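Local coordinates for protein 2-hydroxyisobutyryl-CoA synthetase (Aquincola tertiaricarbonis, PDB 6HDY) that belongs to the acyl-CoA synthetase branch of the adenylate-forming (ANL) superfamily, with an AMP-binding domain followed by a smaller C-terminal domain, at residues E20-P28 / G184-A192; L341-T349 / P360-I370. One frame throughout, in Å; residues are numbered along the deposited sequence.

Contact 1: E20-P28 / G184-A192; sequences EYDENYLPP and GAERLRAKA
The guanidinium of Arg187 has the backbone O of Glu23 over the centre of one face, 3.3 Å above its plane. At its edge lie the carbonyl oxygens of Asp22 and Tyr25. The Arg189 guanidinium meets the same Glu23 O at an edge, and has the backbone O of Arg187 over one face. Glu23 O is hydrogen-bonded to Arg189 NH1 and lies over the Arg187 group without a bond to it.

Arg187 grips Tyr25 end-on. NH1 donates to Tyr25 O at 2.8 Å, on a lone pair in the carbonyl plane, and NH2 reaches the same oxygen at 3.1 Å. NH1 also makes a weak, bent bond to Asp22 O. CG is anti to the backbone N and the chain bends at chi2 (54°), with the guanidinium ending among the carbonyls of 22-25.

Arg189 NH1 donates to Glu23 O at 2.7 Å with an N-H...O angle of 153°. Its backbone has positive phi and forms the Schellman motif that ends helix 176-187.

Glu23 OE2 forms a salt bridge with Arg187 NE at 3.6 Å, the two planes turned 58° apart. OE2 also pairs with Arg145, while Asn149 takes Arg187 NE and Glu23 OE1. These partners on helix 141-157 fix the rotation of both groups. Leu26 CD2 is 3.9 Å from Arg189 CG, and CD1 lies at the edge of the Arg187 guanidinium.

Residues 22 to 25 form a type I beta turn, and Asp22 OD1 accepts from Asn24 N in an Asx turn. The contact is a C-terminal helix end with a Schellman motif, whose two arginines bind the carbonyls of a beta turn in the N-terminal segment.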
# COMPACT_ATOMS: atom_id res chain seq x y z
N GLU A 20 -0.11 25.55 -8.81
CA GLU A 20 0.79 24.92 -9.77
C GLU A 20 2.24 25.05 -9.32
O GLU A 20 3.02 25.83 -9.89
CB GLU A 20 0.61 25.60 -11.15
CG GLU A 20 0.07 24.63 -12.20
CD GLU A 20 0.86 24.56 -13.49
OE1 GLU A 20 1.21 23.43 -13.91
OE2 GLU A 20 1.14 25.63 -14.09
N TYR A 21 2.61 24.25 -8.33
CA TYR A 21 3.93 24.28 -7.71
C TYR A 21 5.12 23.84 -8.57
O TYR A 21 5.04 22.82 -9.25
CB TYR A 21 3.92 23.43 -6.43
CG TYR A 21 3.14 24.03 -5.28
CD1 TYR A 21 3.59 25.17 -4.62
CD2 TYR A 21 2.02 23.38 -4.77
CE1 TYR A 21 2.88 25.72 -3.55
CE2 TYR A 21 1.33 23.89 -3.67
CZ TYR A 21 1.77 25.06 -3.06
OH TYR A 21 1.10 25.53 -1.96
N ASP A 22 6.24 24.57 -8.45
CA ASP A 22 7.52 24.23 -9.07
C ASP A 22 7.99 22.95 -8.35
O ASP A 22 8.30 22.97 -7.15
CB ASP A 22 8.55 25.38 -8.91
CG ASP A 22 9.99 25.10 -9.36
OD1 ASP A 22 10.26 23.96 -9.82
OD2 ASP A 22 10.85 26.00 -9.23
N GLU A 23 8.00 21.83 -9.09
CA GLU A 23 8.39 20.50 -8.65
C GLU A 23 9.89 20.40 -8.34
O GLU A 23 10.30 19.47 -7.65
CB GLU A 23 7.97 19.45 -9.70
CG GLU A 23 6.46 19.27 -9.86
CD GLU A 23 5.70 18.77 -8.64
OE1 GLU A 23 4.52 19.15 -8.48
OE2 GLU A 23 6.29 18.02 -7.83
N ASN A 24 10.70 21.36 -8.83
CA ASN A 24 12.15 21.36 -8.62
C ASN A 24 12.63 22.23 -7.47
O ASN A 24 13.81 22.19 -7.14
CB ASN A 24 12.88 21.71 -9.91
CG ASN A 24 12.70 20.63 -10.94
OD1 ASN A 24 12.87 19.43 -10.66
ND2 ASN A 24 12.20 21.03 -12.10
N TYR A 25 11.72 22.99 -6.85
CA TYR A 25 12.08 23.84 -5.73
C TYR A 25 12.41 23.05 -4.47
O TYR A 25 11.67 22.15 -4.06
CB TYR A 25 10.99 24.87 -5.45
CG TYR A 25 11.23 25.60 -4.15
CD1 TYR A 25 12.19 26.61 -4.06
CD2 TYR A 25 10.58 25.22 -2.97
CE1 TYR A 25 12.46 27.25 -2.85
CE2 TYR A 25 10.86 25.84 -1.76
CZ TYR A 25 11.78 26.87 -1.71
OH TYR A 25 12.05 27.51 -0.53
N LEU A 26 13.53 23.41 -3.84
CA LEU A 26 13.96 22.87 -2.55
C LEU A 26 14.46 24.09 -1.75
O LEU A 26 15.19 24.92 -2.31
CB LEU A 26 15.09 21.84 -2.74
CG LEU A 26 14.90 20.38 -2.26
CD1 LEU A 26 13.42 19.98 -2.07
CD2 LEU A 26 15.58 19.43 -3.21
N PRO A 27 14.02 24.27 -0.47
CA PRO A 27 14.49 25.45 0.29
C PRO A 27 16.01 25.39 0.52
O PRO A 27 16.60 24.31 0.30
CB PRO A 27 13.70 25.37 1.62
CG PRO A 27 12.65 24.36 1.41
CD PRO A 27 13.13 23.42 0.34
N PRO A 28 16.69 26.51 0.91
CA PRO A 28 18.13 26.42 1.19
C PRO A 28 18.32 25.50 2.41
O PRO A 28 17.44 25.45 3.29
CB PRO A 28 18.55 27.87 1.51
CG PRO A 28 17.39 28.73 1.08
CD PRO A 28 16.17 27.86 1.21
N GLY A 184 4.35 13.32 0.26
CA GLY A 184 5.17 14.36 0.89
C GLY A 184 6.63 13.95 0.91
O GLY A 184 7.49 14.75 0.56
N ALA A 185 6.90 12.69 1.28
CA ALA A 185 8.26 12.13 1.29
C ALA A 185 8.88 12.15 -0.11
O ALA A 185 10.02 12.58 -0.27
CB ALA A 185 8.24 10.71 1.85
N GLU A 186 8.11 11.74 -1.13
CA GLU A 186 8.51 11.75 -2.55
C GLU A 186 8.89 13.17 -2.99
O GLU A 186 9.98 13.38 -3.55
CB GLU A 186 7.38 11.20 -3.45
CG GLU A 186 7.16 9.68 -3.36
CD GLU A 186 5.96 9.10 -4.11
OE1 GLU A 186 5.08 9.86 -4.55
OE2 GLU A 186 5.90 7.86 -4.25
N ARG A 187 7.99 14.16 -2.75
CA ARG A 187 8.22 15.56 -3.13
C ARG A 187 9.39 16.20 -2.32
O ARG A 187 10.15 17.02 -2.85
CB ARG A 187 6.92 16.39 -2.99
CG ARG A 187 7.05 17.88 -3.36
CD ARG A 187 7.62 18.12 -4.76
NE ARG A 187 7.87 19.55 -5.01
CZ ARG A 187 9.00 20.19 -4.73
NH1 ARG A 187 9.12 21.48 -4.97
NH2 ARG A 187 10.02 19.54 -4.18
N LEU A 188 9.56 15.77 -1.06
CA LEU A 188 10.65 16.26 -0.19
C LEU A 188 12.03 15.77 -0.68
O LEU A 188 13.06 16.24 -0.19
CB LEU A 188 10.38 15.81 1.27
CG LEU A 188 11.34 16.29 2.39
CD1 LEU A 188 11.58 17.83 2.33
CD2 LEU A 188 10.83 15.85 3.74
N ARG A 189 12.04 14.81 -1.64
CA ARG A 189 13.23 14.15 -2.16
C ARG A 189 13.87 13.32 -1.03
O ARG A 189 15.09 13.15 -0.97
CB ARG A 189 14.23 15.12 -2.87
CG ARG A 189 13.59 16.12 -3.84
CD ARG A 189 13.16 15.50 -5.15
NE ARG A 189 12.21 16.36 -5.89
CZ ARG A 189 11.00 15.98 -6.28
NH1 ARG A 189 10.22 16.82 -6.96
NH2 ARG A 189 10.56 14.75 -6.02
N ALA A 190 13.03 12.79 -0.14
CA ALA A 190 13.49 11.90 0.92
C ALA A 190 13.58 10.51 0.26
O ALA A 190 13.12 10.35 -0.86
CB ALA A 190 12.47 11.89 2.07
N LYS A 191 14.19 9.53 0.92
CA LYS A 191 14.18 8.15 0.41
C LYS A 191 12.85 7.57 0.96
O LYS A 191 12.77 7.21 2.14
CB LYS A 191 15.38 7.35 0.94
CG LYS A 191 16.72 7.76 0.39
CD LYS A 191 17.82 7.09 1.19
CE LYS A 191 19.20 7.47 0.73
NZ LYS A 191 19.43 8.95 0.77
N ALA A 192 11.78 7.59 0.14
CA ALA A 192 10.46 7.10 0.62
C ALA A 192 10.50 5.60 0.82
O ALA A 192 10.89 4.88 -0.10
CB ALA A 192 9.35 7.50 -0.35

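Contact 2: L341-T349 / P360-I370; sequences LSGDLTLWT and PRLPQGIFGRI. With 8LQ ([[(2~{R},3~{S},4~{R},5~{R})-5-(6-aminopurin-9-yl)-3,4-bis(oxidanyl)oxolan-2-yl]methoxy-oxidanyl-phosphoryl] (3~{S})-3-oxidanylbutanoate), chain C; SO4 (sulfate ion), chain E.
An antiparallel beta pair forms this contact, at the edge of the five-stranded sheet where 8LQ binds. Strand 344-347 runs against the weakly bonded strand 366-369, with axes 4.7 Å apart at 163°. Leu345 N donates to Gly368 O, and Phe367 N donates to Leu345 O. Beyond this pair, Ile370 N bonds to Gly343 O, and Thr349 and Arg361 exchange two backbone bonds.

Asp344 carries the ligand contact. Its OD1 accepts from O2' of 8LQ and its OD2 from O3', each at 2.6 Å, so the carboxylate spans both ribose hydroxyls. Arg369 curls back through bends at chi2 and chi3. Its guanidinium presents one face to the ribose, and NH2 comes within 2.8 Å of O3'. Ser342 O lies at the guanidinium edge and takes a weak bond from NH2. Asp344 OD1 forms a long salt bridge with NE from well out of the guanidinium plane, so charge alone acts there. Ile366 lies by the adenine, its backbone O 3.3 Å from C2 of 8LQ.

Thr346 OG1 points back at the turn and donates to Gly365 O at 2.7 Å, from above the carbonyl plane. Water 1 joins Leu347 O, Gln364 N and Gly365 O, holding the 362-365 type I turn against the strand. Phe367 slants over the backbone of 345-347, with CD2 4.0 Å from Leu345 CD2. Arg322 adds a cation-pi contact to this ring.

An aspartate binding both ribose hydroxyls, with a nearby arginine, is characteristic of the nucleotide site of ANL adenylate-forming enzymes.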
# COMPACT_ATOMS: atom_id res chain seq x y z
N LEU A 341 -17.59 20.23 8.46
CA LEU A 341 -17.70 20.03 9.89
C LEU A 341 -16.94 18.73 10.26
O LEU A 341 -17.24 17.67 9.72
CB LEU A 341 -19.19 19.95 10.29
CG LEU A 341 -19.53 19.58 11.75
CD1 LEU A 341 -18.96 20.59 12.73
CD2 LEU A 341 -21.04 19.49 11.94
N SER A 342 -15.91 18.83 11.12
CA SER A 342 -15.11 17.66 11.50
C SER A 342 -15.84 16.77 12.49
O SER A 342 -15.73 15.55 12.40
CB SER A 342 -13.77 18.08 12.09
OG SER A 342 -13.95 18.67 13.37
N GLY A 343 -16.57 17.40 13.40
CA GLY A 343 -17.27 16.73 14.49
C GLY A 343 -16.32 16.42 15.63
O GLY A 343 -16.64 15.63 16.51
N ASP A 344 -15.12 17.04 15.60
CA ASP A 344 -14.06 16.84 16.59
C ASP A 344 -14.06 17.94 17.61
O ASP A 344 -14.73 18.95 17.41
CB ASP A 344 -12.70 16.74 15.89
CG ASP A 344 -12.58 15.53 14.99
OD1 ASP A 344 -12.96 14.43 15.42
OD2 ASP A 344 -12.11 15.69 13.85
N LEU A 345 -13.34 17.75 18.73
CA LEU A 345 -13.21 18.77 19.75
C LEU A 345 -11.75 19.16 19.90
O LEU A 345 -10.86 18.29 19.92
CB LEU A 345 -13.82 18.31 21.09
CG LEU A 345 -14.08 19.41 22.10
CD1 LEU A 345 -15.29 20.24 21.72
CD2 LEU A 345 -14.25 18.85 23.50
N THR A 346 -11.49 20.46 19.98
CA THR A 346 -10.14 21.00 20.17
C THR A 346 -10.22 22.34 20.93
O THR A 346 -11.30 22.85 21.20
CB THR A 346 -9.39 21.14 18.82
OG1 THR A 346 -7.99 21.28 19.06
CG2 THR A 346 -9.87 22.32 17.98
N LEU A 347 -9.05 22.88 21.25
CA LEU A 347 -8.85 24.20 21.83
C LEU A 347 -7.79 24.83 20.92
O LEU A 347 -6.80 24.18 20.57
CB LEU A 347 -8.33 24.12 23.28
CG LEU A 347 -8.28 25.46 24.03
CD1 LEU A 347 -8.60 25.27 25.49
CD2 LEU A 347 -6.93 26.13 23.92
N TRP A 348 -8.01 26.10 20.58
CA TRP A 348 -7.09 26.88 19.76
C TRP A 348 -6.68 28.18 20.46
O TRP A 348 -7.48 28.78 21.19
CB TRP A 348 -7.60 27.09 18.30
CG TRP A 348 -8.69 28.12 18.05
CD1 TRP A 348 -9.61 28.61 18.95
CD2 TRP A 348 -9.04 28.68 16.78
NE1 TRP A 348 -10.45 29.50 18.32
CE2 TRP A 348 -10.12 29.57 16.99
CE3 TRP A 348 -8.52 28.54 15.47
CZ2 TRP A 348 -10.72 30.28 15.94
CZ3 TRP A 348 -9.09 29.27 14.45
CH2 TRP A 348 -10.19 30.12 14.68
N THR A 349 -5.41 28.58 20.27
CA THR A 349 -4.83 29.81 20.83
C THR A 349 -4.09 30.53 19.72
O THR A 349 -3.84 29.93 18.67
CB THR A 349 -3.93 29.51 22.05
OG1 THR A 349 -2.93 28.55 21.69
CG2 THR A 349 -4.71 29.05 23.26
N PRO A 360 -2.45 30.08 14.03
CA PRO A 360 -3.14 29.65 15.26
C PRO A 360 -2.67 28.23 15.59
O PRO A 360 -2.17 27.52 14.70
CB PRO A 360 -4.62 29.64 14.86
CG PRO A 360 -4.69 30.44 13.60
CD PRO A 360 -3.39 30.18 12.91
N ARG A 361 -2.80 27.84 16.85
CA ARG A 361 -2.31 26.57 17.35
C ARG A 361 -3.41 25.79 18.06
O ARG A 361 -4.31 26.37 18.66
CB ARG A 361 -1.15 26.86 18.33
CG ARG A 361 -0.32 25.66 18.77
CD ARG A 361 0.85 26.12 19.63
NE ARG A 361 1.86 25.07 19.78
CZ ARG A 361 3.02 25.22 20.41
NH1 ARG A 361 3.34 26.39 20.97
NH2 ARG A 361 3.87 24.21 20.51
N LEU A 362 -3.28 24.46 18.05
CA LEU A 362 -4.07 23.49 18.79
C LEU A 362 -3.03 22.94 19.80
O LEU A 362 -2.36 21.94 19.51
CB LEU A 362 -4.66 22.40 17.88
CG LEU A 362 -5.40 22.87 16.62
CD1 LEU A 362 -5.95 21.67 15.83
CD2 LEU A 362 -6.52 23.85 16.94
N PRO A 363 -2.84 23.65 20.96
CA PRO A 363 -1.77 23.26 21.91
C PRO A 363 -1.82 21.85 22.49
O PRO A 363 -0.79 21.34 22.97
CB PRO A 363 -1.91 24.29 23.03
CG PRO A 363 -2.63 25.42 22.43
CD PRO A 363 -3.55 24.85 21.43
N GLN A 364 -3.02 21.24 22.50
CA GLN A 364 -3.25 19.91 23.04
C GLN A 364 -3.79 18.97 21.96
O GLN A 364 -4.35 17.90 22.26
CB GLN A 364 -4.21 20.01 24.23
CG GLN A 364 -3.55 20.62 25.47
CD GLN A 364 -4.47 21.55 26.21
OE1 GLN A 364 -5.45 21.13 26.83
NE2 GLN A 364 -4.14 22.84 26.19
N GLY A 365 -3.55 19.37 20.71
CA GLY A 365 -4.01 18.68 19.51
C GLY A 365 -5.53 18.59 19.54
O GLY A 365 -6.21 19.51 19.99
N ILE A 366 -6.05 17.44 19.13
CA ILE A 366 -7.47 17.17 19.03
C ILE A 366 -7.81 16.09 20.04
O ILE A 366 -7.18 15.02 20.05
CB ILE A 366 -7.85 16.87 17.54
CG1 ILE A 366 -7.69 18.15 16.68
CG2 ILE A 366 -9.28 16.24 17.41
CD1 ILE A 366 -7.60 17.96 15.24
N PHE A 367 -8.80 16.39 20.90
CA PHE A 367 -9.23 15.54 22.01
C PHE A 367 -9.95 14.26 21.58
O PHE A 367 -9.85 13.23 22.25
CB PHE A 367 -10.10 16.35 22.99
CG PHE A 367 -9.51 17.69 23.40
CD1 PHE A 367 -8.22 17.78 23.93
CD2 PHE A 367 -10.26 18.85 23.29
CE1 PHE A 367 -7.69 19.01 24.32
CE2 PHE A 367 -9.72 20.09 23.69
CZ PHE A 367 -8.44 20.15 24.20
N GLY A 368 -10.68 14.34 20.48
CA GLY A 368 -11.45 13.23 19.96
C GLY A 368 -12.69 13.69 19.22
O GLY A 368 -12.90 14.89 19.06
N ARG A 369 -13.50 12.73 18.76
CA ARG A 369 -14.76 12.94 18.05
C ARG A 369 -15.83 13.21 19.10
O ARG A 369 -15.93 12.46 20.08
CB ARG A 369 -15.10 11.69 17.22
CG ARG A 369 -16.12 11.91 16.12
CD ARG A 369 -15.78 11.10 14.87
NE ARG A 369 -15.38 11.97 13.76
CZ ARG A 369 -14.76 11.54 12.66
NH1 ARG A 369 -14.46 10.25 12.53
NH2 ARG A 369 -14.42 12.39 11.70
N ILE A 370 -16.60 14.30 18.95
CA ILE A 370 -17.66 14.66 19.90
C ILE A 370 -18.61 13.46 20.16
O ILE A 370 -19.03 13.27 21.30
CB ILE A 370 -18.40 15.96 19.49
CG1 ILE A 370 -17.44 17.17 19.55
CG2 ILE A 370 -19.67 16.21 20.35
CD1 ILE A 370 -17.92 18.40 18.85
N9 8LQ C . -7.89 12.20 13.90
C8 8LQ C . -7.09 12.22 12.82
N7 8LQ C . -5.93 12.76 13.16
C5 8LQ C . -6.00 13.11 14.46
C6 8LQ C . -5.12 13.63 15.33
N6 8LQ C . -3.92 13.96 14.89
N1 8LQ C . -5.44 13.87 16.62
C2 8LQ C . -6.71 13.52 17.10
N3 8LQ C . -7.58 12.91 16.21
C4 8LQ C . -7.22 12.75 14.91
CAA 8LQ C . -5.99 10.68 6.76
CAZ 8LQ C . -5.42 11.17 8.12
OAE 8LQ C . -4.72 10.10 8.75
CAL 8LQ C . -6.53 11.66 9.08
CAS 8LQ C . -7.59 10.57 9.29
OAC 8LQ C . -7.36 9.63 10.06
OAQ 8LQ C . -8.72 10.69 8.51
PBC 8LQ C . -10.05 9.84 8.78
OAH 8LQ C . -9.63 8.33 8.52
OAD 8LQ C . -11.19 10.26 7.94
O5' 8LQ C . -10.38 10.10 10.30
C5' 8LQ C . -10.47 11.46 10.71
C4' 8LQ C . -10.75 11.52 12.19
O4' 8LQ C . -9.68 10.86 12.91
C3' 8LQ C . -10.69 12.94 12.59
O3' 8LQ C . -11.97 13.58 12.38
C2' 8LQ C . -10.32 12.80 14.07
O2' 8LQ C . -11.49 12.37 14.88
C1' 8LQ C . -9.30 11.69 14.02
S SO4 E . 5.23 27.06 23.75
O1 SO4 E . 4.63 28.15 22.96
O2 SO4 E . 5.37 25.85 22.94
O3 SO4 E . 6.55 27.47 24.21
O4 SO4 E . 4.36 26.78 24.89
O HOH W 1 -5.58 21.75 21.38

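Overall arrangement
From the N terminus, the chain first lays down the loop 20-28, which precedes helix 36-40. About 155 residues later, the end of helix 176-187 and the turn after it meet this loop, closing contact 1. This long closure ties the N-terminal segment to the helix end that leads into strand 191-193, an outermost strand of the parallel sheet within this chain. Contact 2 opens afterwards and is local: ten residues separate 341-349 from 360-370. It joins strands 340-347 and 366-369 of the five-stranded antiparallel sheet, and its 361-362 part belongs to the three-stranded one. Contacts 1 and 2 are in series, neither nested nor crossed, with their centres about 29 Å apart.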